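PDB 3DOA: fibrinogen binding protein, which probably binds fibrinogen and, like its RqcH relatives, may act in ribosome-associated quality control. Local coordinates for residues A2-F7 with D250-I254; F7-M11 with L269-L273; K168-I174 with L195-F201. All blocks are in the same frame, centred on the assembly; numbering follows the deposited sequence. Where two conformers were deposited one is given.

How the contacts relate
Contacts 1 and 2 lie side by side, their centres about 7 Å apart. They share Phe7 and helix 5-15, which packs against strand 251-252 in contact 1 and helix 269-276 in contact 2. Their segments alternate along the chain, and in both the N-terminal region packs against the C-terminal part of the modelled chain. Contact 3, 168-174 with 195-201, is nested within the long loops both close, its centre about 15 Å from that of contact 1 and 20 Å from that of contact 2. A probable hydrogen bond from Gly5 N to Gly200 O, and Tyr172 against Leu6 and Lys9, tie it to helix 5-15, which thus connects the beginning, middle and end of the chain.

Contact 1 of 3, residues A2-F7 with D250-I254; sequences AYDGLF and DFYFI
Phe7 and Phe251 meet edge-to-face, their ring planes 68° apart and their centroids separated by 5.5 Å. The CD1-CE1 edge of Phe251 lies over one face of Phe7, displaced toward the rim, and Phe7 CE1 in turn approaches the edge of Phe251. With CG anti to the backbone N (chi1 -167°), the Phe7 ring extends from the first turn of helix 5-15 and reaches between Phe251 and Tyr3, and its CD2 sits above the centre of the tyrosine ring. Phe7 CD1 and Phe253 CD2, 3.9 Å apart, belong to rings that slide past each other in opposite directions, and Phe253 CD2 also lies above the neighbouring Tyr252 ring, offset toward the rim. The aromatic series continues beyond Phe251 to Phe276, another edge-to-face partner.

Aliphatic groups add to this packing. Ala2 CB stands over a face of the Phe251 ring, 4.3 Å from its centroid, as a CH-pi contact. Leu6 CB touches Phe253 CZ at 3.9 Å.

Polar groups are few here. The Leu6 carbonyl oxygen lies over one face of Phe253. Ala2 O lies near the plane of the Tyr252 ring at its edge, 3.5 Å from CE1. The Asp4 carboxylate is also at that edge, but its modelled approach to the tyrosine hydroxyl is implausibly close and remains doubtful. Asp4 OD1 is hydrogen-bonded to Ser202 OG, and Tyr3 OH to Leu58 O.

No hydrogen bond can be assigned between the two segments. The N-terminal turn is therefore held against strand 251-252 by aromatic and aliphatic packing, while the polar ends of Tyr3 and Asp4 are tied to other parts of the chain.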
ATOM      1  N   ALA A   2      -3.836   8.672   3.527  1.00 68.33           N
ATOM      2  CA  ALA A   2      -4.635   7.663   4.329  1.00 66.15           C
ATOM      3  C   ALA A   2      -4.354   6.229   3.918  1.00 64.66           C
ATOM      4  O   ALA A   2      -4.571   5.313   4.715  1.00 64.71           O
ATOM      5  CB  ALA A   2      -6.123   7.905   4.260  1.00 65.62           C
ATOM      6  N   TYR A   3      -3.892   6.013   2.674  1.00 62.52           N
ATOM      7  CA  TYR A   3      -3.217   4.741   2.300  1.00 61.30           C
ATOM      8  C   TYR A   3      -1.790   4.640   2.911  1.00 59.67           C
ATOM      9  O   TYR A   3      -0.835   4.911   2.296  1.00 58.72           O
ATOM     10  CB  TYR A   3      -3.233   4.561   0.785  1.00 59.21           C
ATOM     11  CG  TYR A   3      -3.445   3.110   0.310  1.00 59.73           C
ATOM     12  CD1 TYR A   3      -2.532   2.085   0.638  1.00 56.54           C
ATOM     13  CD2 TYR A   3      -4.536   2.776  -0.480  1.00 55.73           C
ATOM     14  CE1 TYR A   3      -2.717   0.793   0.178  1.00 55.69           C
ATOM     15  CE2 TYR A   3      -4.736   1.488  -0.908  1.00 55.92           C
ATOM     16  CZ  TYR A   3      -3.831   0.498  -0.583  1.00 54.65           C
ATOM     17  OH  TYR A   3      -4.066  -0.779  -1.000  1.00 53.22           O
ATOM     18  N   ASP A   4      -1.752   4.371   4.200  1.00 60.30           N
ATOM     19  CA  ASP A   4      -0.612   4.008   5.020  1.00 60.86           C
ATOM     20  C   ASP A   4       0.156   2.765   4.658  1.00 60.07           C
ATOM     21  O   ASP A   4      -0.331   1.885   3.924  1.00 60.10           O
ATOM     22  CB  ASP A   4      -1.228   3.439   6.309  1.00 62.05           C
ATOM     23  CG  ASP A   4      -1.691   4.432   7.175  1.00 65.80           C
ATOM     24  OD1 ASP A   4      -1.855   5.533   6.657  1.00 77.23           O
ATOM     25  OD2 ASP A   4      -1.867   4.155   8.365  1.00 70.98           O
ATOM     26  N   GLY A   5       1.254   2.609   5.382  1.00 58.39           N
ATOM     27  CA  GLY A   5       1.800   1.317   5.646  1.00 57.94           C
ATOM     28  C   GLY A   5       0.758   0.375   6.194  1.00 58.23           C
ATOM     29  O   GLY A   5       0.493  -0.662   5.620  1.00 58.71           O
ATOM     30  N   LEU A   6       0.137   0.723   7.310  1.00 58.52           N
ATOM     31  CA  LEU A   6      -0.761  -0.227   7.977  1.00 57.75           C
ATOM     32  C   LEU A   6      -1.976  -0.593   7.128  1.00 57.30           C
ATOM     33  O   LEU A   6      -2.414  -1.748   7.112  1.00 57.23           O
ATOM     34  CB  LEU A   6      -1.155   0.295   9.354  1.00 57.89           C
ATOM     35  CG  LEU A   6       0.010   0.763  10.244  1.00 57.71           C
ATOM     36  CD1 LEU A   6      -0.632   1.517  11.262  1.00 61.64           C
ATOM     37  CD2 LEU A   6       0.849  -0.332  10.925  1.00 58.69           C
ATOM     38  N   PHE A   7      -2.510   0.377   6.405  1.00 56.99           N
ATOM     39  CA  PHE A   7      -3.575   0.093   5.448  1.00 56.97           C
ATOM     40  C   PHE A   7      -3.070  -0.923   4.408  1.00 57.26           C
ATOM     41  O   PHE A   7      -3.680  -1.998   4.198  1.00 56.87           O
ATOM     42  CB  PHE A   7      -4.025   1.373   4.770  1.00 56.68           C
ATOM     43  CG  PHE A   7      -5.277   1.217   4.041  1.00 56.05           C
ATOM     44  CD1 PHE A   7      -6.490   1.380   4.687  1.00 56.60           C
ATOM     45  CD2 PHE A   7      -5.273   0.841   2.722  1.00 56.36           C
ATOM     46  CE1 PHE A   7      -7.735   1.208   4.014  1.00 56.68           C
ATOM     47  CE2 PHE A   7      -6.486   0.674   2.027  1.00 57.81           C
ATOM     48  CZ  PHE A   7      -7.744   0.865   2.687  1.00 56.69           C
ATOM     49  N   ASP A 250     -13.010  10.556   4.507  1.00 60.84           N
ATOM     50  CA  ASP A 250     -11.833   9.806   4.851  1.00 60.75           C
ATOM     51  C   ASP A 250     -12.270   8.378   4.825  1.00 60.32           C
ATOM     52  O   ASP A 250     -13.477   8.112   4.775  1.00 61.17           O
ATOM     53  CB  ASP A 250     -11.353  10.144   6.264  1.00 61.33           C
ATOM     54  CG  ASP A 250     -10.554  11.434   6.324  1.00 62.98           C
ATOM     55  OD1 ASP A 250      -9.348  11.414   5.997  1.00 66.92           O
ATOM     56  OD2 ASP A 250     -11.119  12.460   6.729  1.00 62.18           O
ATOM     57  N   PHE A 251     -11.294   7.474   4.857  1.00 59.37           N
ATOM     58  CA  PHE A 251     -11.524   6.039   4.987  1.00 58.83           C
ATOM     59  C   PHE A 251     -10.384   5.459   5.784  1.00 57.73           C
ATOM     60  O   PHE A 251      -9.264   6.032   5.852  1.00 57.53           O
ATOM     61  CB  PHE A 251     -11.558   5.362   3.604  1.00 59.11           C
ATOM     62  CG  PHE A 251     -10.239   5.530   2.781  1.00 59.95           C
ATOM     63  CD1 PHE A 251      -9.170   4.641   2.932  1.00 58.79           C
ATOM     64  CD2 PHE A 251     -10.088   6.569   1.858  1.00 60.37           C
ATOM     65  CE1 PHE A 251      -7.997   4.796   2.228  1.00 57.67           C
ATOM     66  CE2 PHE A 251      -8.906   6.716   1.156  1.00 59.69           C
ATOM     67  CZ  PHE A 251      -7.856   5.828   1.365  1.00 58.19           C
ATOM     68  N   TYR A 252     -10.627   4.303   6.363  1.00 56.75           N
ATOM     69  CA  TYR A 252      -9.535   3.615   7.001  1.00 56.78           C
ATOM     70  C   TYR A 252      -9.941   2.177   7.269  1.00 57.82           C
ATOM     71  O   TYR A 252     -10.940   1.699   6.738  1.00 57.92           O
ATOM     72  CB  TYR A 252      -9.104   4.378   8.262  1.00 55.88           C
ATOM     73  CG  TYR A 252      -7.631   4.282   8.597  1.00 56.06           C
ATOM     74  CD1 TYR A 252      -6.628   4.770   7.726  1.00 55.18           C
ATOM     75  CD2 TYR A 252      -7.227   3.691   9.775  1.00 55.08           C
ATOM     76  CE1 TYR A 252      -5.261   4.674   8.060  1.00 52.73           C
ATOM     77  CE2 TYR A 252      -5.881   3.563  10.081  1.00 55.93           C
ATOM     78  CZ  TYR A 252      -4.910   4.063   9.236  1.00 53.97           C
ATOM     79  OH  TYR A 252      -3.619   3.912   9.671  1.00 53.82           O
ATOM     80  N   PHE A 253      -9.158   1.468   8.057  1.00 59.19           N
ATOM     81  CA  PHE A 253      -9.448   0.084   8.280  1.00 61.04           C
ATOM     82  C   PHE A 253      -9.814  -0.275   9.697  1.00 63.18           C
ATOM     83  O   PHE A 253     -10.119  -1.461   9.960  1.00 64.05           O
ATOM     84  CB  PHE A 253      -8.277  -0.740   7.842  1.00 60.09           C
ATOM     85  CG  PHE A 253      -7.098  -0.611   8.689  1.00 58.42           C
ATOM     86  CD1 PHE A 253      -6.847  -1.533   9.664  1.00 57.78           C
ATOM     87  CD2 PHE A 253      -6.195   0.397   8.472  1.00 58.84           C
ATOM     88  CE1 PHE A 253      -5.731  -1.433  10.444  1.00 57.95           C
ATOM     89  CE2 PHE A 253      -5.085   0.508   9.248  1.00 58.52           C
ATOM     90  CZ  PHE A 253      -4.854  -0.415  10.239  1.00 58.46           C
ATOM     91  N   ILE A 254      -9.850   0.718  10.571  1.00 64.65           N
ATOM     92  CA  ILE A 254     -10.441   0.592  11.881  1.00 65.00           C
ATOM     93  C   ILE A 254     -11.199   1.864  12.203  1.00 66.83           C
ATOM     94  O   ILE A 254     -11.090   2.825  11.475  1.00 66.77           O
ATOM     95  CB  ILE A 254      -9.410   0.334  12.932  1.00 64.83           C
ATOM     96  CG1 ILE A 254      -8.422   1.468  12.981  1.00 65.22           C
ATOM     97  CG2 ILE A 254      -8.692  -0.923  12.642  1.00 61.98           C
ATOM     98  CD1 ILE A 254      -7.226   1.108  13.733  1.00 64.94           C
TER

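Contact 2 of 3, residues F7-M11 with L269-L273; sequences FTKKM and LNDLL
Leu269 packs into the angle between Phe7 and Met11 and forms the tight heart of this helix-helix contact. Its CD2 rests on the helix backbone, 3.7 Å from Met11 N, and its CG lies 4.0 Å from Phe7 CZ. The same ring tip meets Leu273 CD1, so Phe7 CZ touches two leucines one turn apart on helix 269-276. Lys10 contributes its CB, 3.9 Å from Leu269 CD2, and then leads away so that its NZ pairs with Glu13 and bonds to Leu234 O.

Met11 closes the other side. Its CG leaves anti to the backbone N (chi1 -180°), and bends at chi2 and chi3 bring the methyl round to the leucines. There CE reaches Leu273 CD2 tip to tip and touches Leu269 CB at 3.8 Å.

Packing is looser at Leu272, whose CD2 lies at the edge of the Phe7 ring, 4.4 Å from CE1. Partly exposed Asn270 forms a polar margin, passing obliquely against the Met11 thioether, its OD1 accepting a hydrogen bond from Leu60 N.

The short segment axes come no closer than 11.9 Å, at 119° between their directions. Long side chains must therefore bridge the helices, and with no hydrogen bond between them the contact is mainly hydrophobic, Asn270 OD1 and Lys10 NZ having their partners elsewhere.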
ATOM      1  N   PHE A   7      -2.510   0.377   6.405  1.00 56.99           N
ATOM      2  CA  PHE A   7      -3.575   0.093   5.448  1.00 56.97           C
ATOM      3  C   PHE A   7      -3.070  -0.923   4.408  1.00 57.26           C
ATOM      4  O   PHE A   7      -3.680  -1.998   4.198  1.00 56.87           O
ATOM      5  CB  PHE A   7      -4.025   1.373   4.770  1.00 56.68           C
ATOM      6  CG  PHE A   7      -5.277   1.217   4.041  1.00 56.05           C
ATOM      7  CD1 PHE A   7      -6.490   1.380   4.687  1.00 56.60           C
ATOM      8  CD2 PHE A   7      -5.273   0.841   2.722  1.00 56.36           C
ATOM      9  CE1 PHE A   7      -7.735   1.208   4.014  1.00 56.68           C
ATOM     10  CE2 PHE A   7      -6.486   0.674   2.027  1.00 57.81           C
ATOM     11  CZ  PHE A   7      -7.744   0.865   2.687  1.00 56.69           C
ATOM     12  N   THR A   8      -1.921  -0.607   3.802  1.00 57.17           N
ATOM     13  CA  THR A   8      -1.216  -1.575   2.951  1.00 57.18           C
ATOM     14  C   THR A   8      -1.074  -2.963   3.603  1.00 57.75           C
ATOM     15  O   THR A   8      -1.375  -3.990   2.979  1.00 59.34           O
ATOM     16  CB  THR A   8       0.160  -1.070   2.599  1.00 56.83           C
ATOM     17  OG1 THR A   8       0.025   0.164   1.894  1.00 57.39           O
ATOM     18  CG2 THR A   8       0.952  -2.079   1.776  1.00 57.05           C
ATOM     19  N   LYS A   9      -0.641  -3.036   4.847  1.00 57.34           N
ATOM     20  CA  LYS A   9      -0.510  -4.354   5.439  1.00 57.48           C
ATOM     21  C   LYS A   9      -1.826  -5.069   5.240  1.00 57.29           C
ATOM     22  O   LYS A   9      -1.828  -6.233   4.868  1.00 57.39           O
ATOM     23  CB  LYS A   9      -0.104  -4.305   6.938  1.00 57.50           C
ATOM     24  CG  LYS A   9      -0.541  -5.530   7.771  1.00 57.66           C
ATOM     25  CD  LYS A   9      -0.082  -5.463   9.245  1.00 58.99           C
ATOM     26  CE  LYS A   9       0.677  -6.692   9.701  1.00 61.69           C
ATOM     27  NZ  LYS A   9       0.058  -7.951   9.123  1.00 65.22           N
ATOM     28  N   LYS A  10      -2.938  -4.357   5.417  1.00 57.05           N
ATOM     29  CA  LYS A  10      -4.213  -5.012   5.442  1.00 57.10           C
ATOM     30  C   LYS A  10      -4.802  -5.335   4.091  1.00 57.62           C
ATOM     31  O   LYS A  10      -5.427  -6.399   3.933  1.00 57.88           O
ATOM     32  CB  LYS A  10      -5.137  -4.170   6.231  1.00 57.47           C
ATOM     33  CG  LYS A  10      -4.718  -4.149   7.717  1.00 58.99           C
ATOM     34  CD  LYS A  10      -5.348  -5.345   8.377  1.00 58.21           C
ATOM     35  CE  LYS A  10      -4.771  -5.571   9.653  1.00 57.94           C
ATOM     36  NZ  LYS A  10      -5.279  -6.906  10.129  1.00 60.18           N
ATOM     37  N   MET A  11      -4.608  -4.436   3.115  1.00 57.56           N
ATOM     38  CA  MET A  11      -4.947  -4.726   1.707  1.00 57.50           C
ATOM     39  C   MET A  11      -4.157  -5.954   1.206  1.00 58.04           C
ATOM     40  O   MET A  11      -4.759  -6.852   0.572  1.00 58.02           O
ATOM     41  CB  MET A  11      -4.641  -3.528   0.781  1.00 57.30           C
ATOM     42  CG  MET A  11      -4.984  -3.767  -0.707  1.00 56.08           C
ATOM     43  SD  MET A  11      -6.639  -4.401  -0.936  1.00 52.39           S
ATOM     44  CE  MET A  11      -7.546  -2.862  -0.798  1.00 53.41           C
ATOM     45  N   LEU A 269     -12.025  -3.926   2.246  1.00 59.89           N
ATOM     46  CA  LEU A 269     -11.354  -2.704   1.889  1.00 59.31           C
ATOM     47  C   LEU A 269     -11.627  -2.370   0.412  1.00 59.20           C
ATOM     48  O   LEU A 269     -11.465  -1.217  -0.021  1.00 59.44           O
ATOM     49  CB  LEU A 269      -9.862  -2.837   2.162  1.00 59.43           C
ATOM     50  CG  LEU A 269      -9.323  -2.725   3.599  1.00 58.84           C
ATOM     51  CD1 LEU A 269     -10.359  -3.020   4.628  1.00 56.26           C
ATOM     52  CD2 LEU A 269      -8.118  -3.654   3.757  1.00 56.68           C
ATOM     53  N   ASN A 270     -12.048  -3.364  -0.362  1.00 58.48           N
ATOM     54  CA  ASN A 270     -12.107  -3.184  -1.788  1.00 58.22           C
ATOM     55  C   ASN A 270     -13.379  -2.487  -2.072  1.00 58.21           C
ATOM     56  O   ASN A 270     -13.424  -1.526  -2.823  1.00 59.01           O
ATOM     57  CB  ASN A 270     -12.001  -4.517  -2.464  1.00 57.82           C
ATOM     58  CG  ASN A 270     -10.631  -5.117  -2.292  1.00 58.43           C
ATOM     59  OD1 ASN A 270      -9.628  -4.424  -2.350  1.00 60.92           O
ATOM     60  ND2 ASN A 270     -10.576  -6.397  -2.057  1.00 59.72           N
ATOM     61  N   ASP A 271     -14.427  -2.953  -1.417  1.00 57.90           N
ATOM     62  CA  ASP A 271     -15.680  -2.231  -1.375  1.00 56.76           C
ATOM     63  C   ASP A 271     -15.471  -0.788  -0.888  1.00 56.10           C
ATOM     64  O   ASP A 271     -15.941   0.169  -1.518  1.00 55.45           O
ATOM     65  CB  ASP A 271     -16.607  -2.953  -0.406  1.00 57.53           C
ATOM     66  CG  ASP A 271     -17.157  -4.236  -0.960  1.00 59.49           C
ATOM     67  OD1 ASP A 271     -17.003  -4.454  -2.154  1.00 64.52           O
ATOM     68  OD2 ASP A 271     -17.764  -5.040  -0.223  1.00 64.86           O
ATOM     69  N   LEU A 272     -14.784  -0.639   0.250  1.00 55.06           N
ATOM     70  CA  LEU A 272     -14.589   0.676   0.847  1.00 54.61           C
ATOM     71  C   LEU A 272     -14.016   1.613  -0.204  1.00 54.28           C
ATOM     72  O   LEU A 272     -14.561   2.660  -0.474  1.00 52.39           O
ATOM     73  CB  LEU A 272     -13.666   0.563   2.062  1.00 54.69           C
ATOM     74  CG  LEU A 272     -13.128   1.846   2.718  1.00 54.29           C
ATOM     75  CD1 LEU A 272     -14.328   2.657   3.180  1.00 53.12           C
ATOM     76  CD2 LEU A 272     -12.122   1.547   3.865  1.00 52.33           C
ATOM     77  N   LEU A 273     -12.927   1.189  -0.834  1.00 55.02           N
ATOM     78  CA  LEU A 273     -12.300   1.979  -1.891  1.00 55.73           C
ATOM     79  C   LEU A 273     -13.218   2.176  -3.124  1.00 55.55           C
ATOM     80  O   LEU A 273     -13.342   3.291  -3.630  1.00 54.28           O
ATOM     81  CB  LEU A 273     -10.957   1.354  -2.284  1.00 55.87           C
ATOM     82  CG  LEU A 273      -9.655   1.665  -1.520  1.00 56.75           C
ATOM     83  CD1 LEU A 273      -9.885   2.442  -0.249  1.00 58.78           C
ATOM     84  CD2 LEU A 273      -8.888   0.353  -1.218  1.00 55.95           C
TER

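Contact 3 of 3, residues K168-I174 with L195-F201; sequences KINPYDI and LNQFEGF
Phe198 forms the apolar centre with Ile174 and Pro171. The Ile174 side chain runs at about a right angle to that of Phe198 and puts CG2 at the ring edge, 3.7 Å from Phe198 CE1, with CD1 close by in the ring plane. Pro171 slides past the Phe201 ring, its CB 3.8 Å from Phe201 CZ, and also touches Phe198 CD1. Phe225 and Met229 of helix 220-232 extend this apolar patch.

Around that centre the backbones run parallel through a single beta bridge at Ile169 and Phe198. Ile169 N donates to Gln197 O (2.8 Å), and Ile169 O accepts an almost straight bond from Glu199 N (2.7 Å, 175° at the hydrogen). Phe198 CA adds a CA-H...O contact to the same Ile169 oxygen, which is thus approached by two donors from the other segment.

Further out, Lys168 lays its CB and CD along the backbone of 197-199, and the bends in its chain turn NZ toward the C-terminal part of helix 190-197, where its bond to Leu195 O is long and weak (3.4 Å). Glu199 CG is anti to the backbone N (chi1 174°), and its extended chain carries the carboxylate obliquely past the Asn170 amide, the two planes 87° apart and without a hydrogen bond. Asn170 OD1 instead accepts from Tyr172 N at 2.8 Å, closing an Asx turn.

Phe198 to Phe201 is a type II beta turn with Gly200 at its third position, and the Gly200 backbone is hydrogen-bonded to Gly5, at the start of helix 5-15. The single parallel bridge joins this hairpin to 168-174. The arrangement of helix 190-197, the type II turn and helix 203-210 is consistent with a helix-hairpin-helix motif, as in other NFACT proteins.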
ATOM      1  N   LYS A 168      13.775   5.001   8.967  1.00 69.80           N
ATOM      2  CA  LYS A 168      12.718   4.995   9.925  1.00 65.51           C
ATOM      3  C   LYS A 168      12.722   3.612  10.496  1.00 64.26           C
ATOM      4  O   LYS A 168      13.490   2.788  10.072  1.00 63.98           O
ATOM      5  CB  LYS A 168      11.408   5.262   9.226  1.00 65.08           C
ATOM      6  CG  LYS A 168      11.283   6.633   8.671  1.00 63.18           C
ATOM      7  CD  LYS A 168       9.869   7.099   8.751  1.00 61.15           C
ATOM      8  CE  LYS A 168       9.524   8.028   7.653  1.00 59.96           C
ATOM      9  NZ  LYS A 168       9.230   9.374   8.120  1.00 54.43           N
ATOM     10  N   ILE A 169      11.866   3.358  11.468  1.00 61.69           N
ATOM     11  CA  ILE A 169      11.802   2.066  12.096  1.00 60.60           C
ATOM     12  C   ILE A 169      10.486   1.419  11.791  1.00 59.72           C
ATOM     13  O   ILE A 169       9.512   2.086  11.551  1.00 59.04           O
ATOM     14  CB  ILE A 169      11.930   2.178  13.582  1.00 60.03           C
ATOM     15  CG1 ILE A 169      13.288   2.725  13.938  1.00 59.71           C
ATOM     16  CG2 ILE A 169      11.824   0.843  14.189  1.00 59.13           C
ATOM     17  CD1 ILE A 169      13.242   4.030  14.614  1.00 60.27           C
ATOM     18  N   ASN A 170      10.477   0.102  11.774  1.00 58.73           N
ATOM     19  CA  ASN A 170       9.262  -0.647  11.512  1.00 58.04           C
ATOM     20  C   ASN A 170       8.509  -0.774  12.866  1.00 57.38           C
ATOM     21  O   ASN A 170       8.979  -1.417  13.824  1.00 56.01           O
ATOM     22  CB  ASN A 170       9.538  -2.012  10.852  1.00 57.08           C
ATOM     23  CG  ASN A 170       8.247  -2.738  10.360  1.00 58.65           C
ATOM     24  OD1 ASN A 170       7.187  -2.739  11.006  1.00 62.59           O
ATOM     25  ND2 ASN A 170       8.342  -3.347   9.199  1.00 60.85           N
ATOM     26  N   PRO A 171       7.335  -0.135  12.940  1.00 56.90           N
ATOM     27  CA  PRO A 171       6.580  -0.194  14.127  1.00 57.10           C
ATOM     28  C   PRO A 171       6.298  -1.597  14.533  1.00 57.21           C
ATOM     29  O   PRO A 171       6.024  -1.824  15.707  1.00 59.25           O
ATOM     30  CB  PRO A 171       5.286   0.506  13.760  1.00 56.60           C
ATOM     31  CG  PRO A 171       5.256   0.545  12.363  1.00 57.11           C
ATOM     32  CD  PRO A 171       6.640   0.671  11.935  1.00 57.22           C
ATOM     33  N   TYR A 172       6.348  -2.556  13.627  1.00 56.42           N
ATOM     34  CA  TYR A 172       6.122  -3.906  14.091  1.00 55.94           C
ATOM     35  C   TYR A 172       7.336  -4.487  14.761  1.00 56.09           C
ATOM     36  O   TYR A 172       7.204  -5.478  15.394  1.00 56.96           O
ATOM     37  CB  TYR A 172       5.643  -4.795  12.976  1.00 55.58           C
ATOM     38  CG  TYR A 172       4.296  -4.408  12.539  1.00 54.93           C
ATOM     39  CD1 TYR A 172       3.187  -4.792  13.294  1.00 56.22           C
ATOM     40  CD2 TYR A 172       4.099  -3.642  11.403  1.00 55.81           C
ATOM     41  CE1 TYR A 172       1.911  -4.416  12.960  1.00 55.35           C
ATOM     42  CE2 TYR A 172       2.799  -3.255  11.035  1.00 56.67           C
ATOM     43  CZ  TYR A 172       1.721  -3.656  11.838  1.00 56.18           C
ATOM     44  OH  TYR A 172       0.451  -3.322  11.527  1.00 55.80           O
ATOM     45  N   ASP A 173       8.514  -3.880  14.659  1.00 56.70           N
ATOM     46  CA  ASP A 173       9.748  -4.505  15.192  1.00 56.94           C
ATOM     47  C   ASP A 173      10.146  -3.959  16.556  1.00 57.10           C
ATOM     48  O   ASP A 173      11.257  -4.143  17.042  1.00 56.92           O
ATOM     49  CB  ASP A 173      10.896  -4.277  14.216  1.00 57.07           C
ATOM     50  CG  ASP A 173      10.686  -4.998  12.861  1.00 59.70           C
ATOM     51  OD1 ASP A 173       9.828  -5.932  12.689  1.00 60.73           O
ATOM     52  OD2 ASP A 173      11.421  -4.612  11.927  1.00 64.57           O
ATOM     53  N   ILE A 174       9.215  -3.274  17.195  1.00 57.50           N
ATOM     54  CA  ILE A 174       9.560  -2.428  18.325  1.00 56.84           C
ATOM     55  C   ILE A 174       8.416  -2.551  19.307  1.00 56.45           C
ATOM     56  O   ILE A 174       7.272  -2.816  18.884  1.00 56.87           O
ATOM     57  CB  ILE A 174       9.771  -1.001  17.830  1.00 56.70           C
ATOM     58  CG1 ILE A 174      10.274  -0.125  18.954  1.00 57.77           C
ATOM     59  CG2 ILE A 174       8.488  -0.440  17.186  1.00 55.22           C
ATOM     60  CD1 ILE A 174      11.015   1.100  18.445  1.00 57.91           C
ATOM     61  N   LEU A 195       5.155  10.193  13.533  1.00 54.97           N
ATOM     62  CA  LEU A 195       5.213  10.211  12.078  1.00 54.73           C
ATOM     63  C   LEU A 195       6.663  10.283  11.592  1.00 55.04           C
ATOM     64  O   LEU A 195       7.023   9.638  10.659  1.00 55.82           O
ATOM     65  CB  LEU A 195       4.402  11.371  11.516  1.00 54.24           C
ATOM     66  CG  LEU A 195       3.893  11.213  10.087  1.00 54.25           C
ATOM     67  CD1 LEU A 195       2.915  10.021   9.966  1.00 55.95           C
ATOM     68  CD2 LEU A 195       3.202  12.489   9.623  1.00 53.17           C
ATOM     69  N   ASN A 196       7.510  11.037  12.229  1.00 55.87           N
ATOM     70  CA  ASN A 196       8.863  11.128  11.745  1.00 57.39           C
ATOM     71  C   ASN A 196       9.705   9.904  11.964  1.00 58.16           C
ATOM     72  O   ASN A 196      10.732   9.825  11.354  1.00 57.65           O
ATOM     73  CB  ASN A 196       9.655  12.265  12.427  1.00 58.19           C
ATOM     74  CG  ASN A 196       9.038  13.602  12.225  1.00 58.66           C
ATOM     75  OD1 ASN A 196       8.460  13.862  11.174  1.00 57.74           O
ATOM     76  ND2 ASN A 196       9.119  14.457  13.256  1.00 60.48           N
ATOM     77  N   GLN A 197       9.366   8.997  12.875  1.00 59.58           N
ATOM     78  CA  GLN A 197      10.333   7.934  13.187  1.00 60.35           C
ATOM     79  C   GLN A 197       9.929   6.575  12.716  1.00 61.19           C
ATOM     80  O   GLN A 197      10.761   5.645  12.709  1.00 61.90           O
ATOM     81  CB  GLN A 197      10.610   7.833  14.685  1.00 61.18           C
ATOM     82  CG  GLN A 197      11.998   8.361  15.066  1.00 63.47           C
ATOM     83  CD  GLN A 197      11.900   9.732  15.733  1.00 65.44           C
ATOM     84  OE1 GLN A 197      12.739  10.089  16.560  1.00 65.09           O
ATOM     85  NE2 GLN A 197      10.842  10.484  15.408  1.00 66.60           N
ATOM     86  N   PHE A 198       8.665   6.448  12.335  1.00 61.74           N
ATOM     87  CA  PHE A 198       8.077   5.143  12.093  1.00 62.50           C
ATOM     88  C   PHE A 198       7.600   4.976  10.671  1.00 62.01           C
ATOM     89  O   PHE A 198       6.885   5.817  10.127  1.00 60.95           O
ATOM     90  CB  PHE A 198       7.008   4.879  13.171  1.00 63.24           C
ATOM     91  CG  PHE A 198       7.622   4.640  14.510  1.00 63.23           C
ATOM     92  CD1 PHE A 198       8.090   3.379  14.856  1.00 64.85           C
ATOM     93  CD2 PHE A 198       7.881   5.688  15.363  1.00 64.94           C
ATOM     94  CE1 PHE A 198       8.734   3.133  16.101  1.00 64.76           C
ATOM     95  CE2 PHE A 198       8.529   5.466  16.618  1.00 65.67           C
ATOM     96  CZ  PHE A 198       8.945   4.179  16.980  1.00 65.71           C
ATOM     97  N   GLU A 199       8.098   3.904  10.062  1.00 63.23           N
ATOM     98  CA  GLU A 199       7.880   3.580   8.621  1.00 63.40           C
ATOM     99  C   GLU A 199       6.420   3.302   8.385  1.00 61.53           C
ATOM    100  O   GLU A 199       5.755   2.552   9.111  1.00 60.87           O
ATOM    101  CB  GLU A 199       8.763   2.356   8.181  1.00 64.68           C
ATOM    102  CG  GLU A 199       8.556   1.767   6.700  1.00 65.60           C
ATOM    103  CD  GLU A 199       9.385   0.449   6.355  1.00 67.04           C
ATOM    104  OE1 GLU A 199       9.647  -0.442   7.243  1.00 68.38           O
ATOM    105  OE2 GLU A 199       9.752   0.318   5.133  1.00 72.60           O
ATOM    106  N   GLY A 200       5.898   3.925   7.369  1.00 60.14           N
ATOM    107  CA  GLY A 200       4.512   3.675   7.037  1.00 59.79           C
ATOM    108  C   GLY A 200       3.425   4.274   7.904  1.00 59.49           C
ATOM    109  O   GLY A 200       2.249   3.975   7.693  1.00 60.69           O
ATOM    110  N   PHE A 201       3.780   5.127   8.853  1.00 58.81           N
ATOM    111  CA  PHE A 201       2.771   5.845   9.635  1.00 58.07           C
ATOM    112  C   PHE A 201       2.139   7.010   8.876  1.00 57.71           C
ATOM    113  O   PHE A 201       2.684   7.482   7.883  1.00 58.91           O
ATOM    114  CB  PHE A 201       3.372   6.353  10.942  1.00 57.64           C
ATOM    115  CG  PHE A 201       3.294   5.365  12.090  1.00 57.73           C
ATOM    116  CD1 PHE A 201       2.657   4.116  11.954  1.00 56.03           C
ATOM    117  CD2 PHE A 201       3.796   5.728  13.338  1.00 56.26           C
ATOM    118  CE1 PHE A 201       2.565   3.247  13.026  1.00 55.74           C
ATOM    119  CE2 PHE A 201       3.705   4.861  14.394  1.00 55.47           C
ATOM    120  CZ  PHE A 201       3.087   3.618  14.232  1.00 56.16           C
TER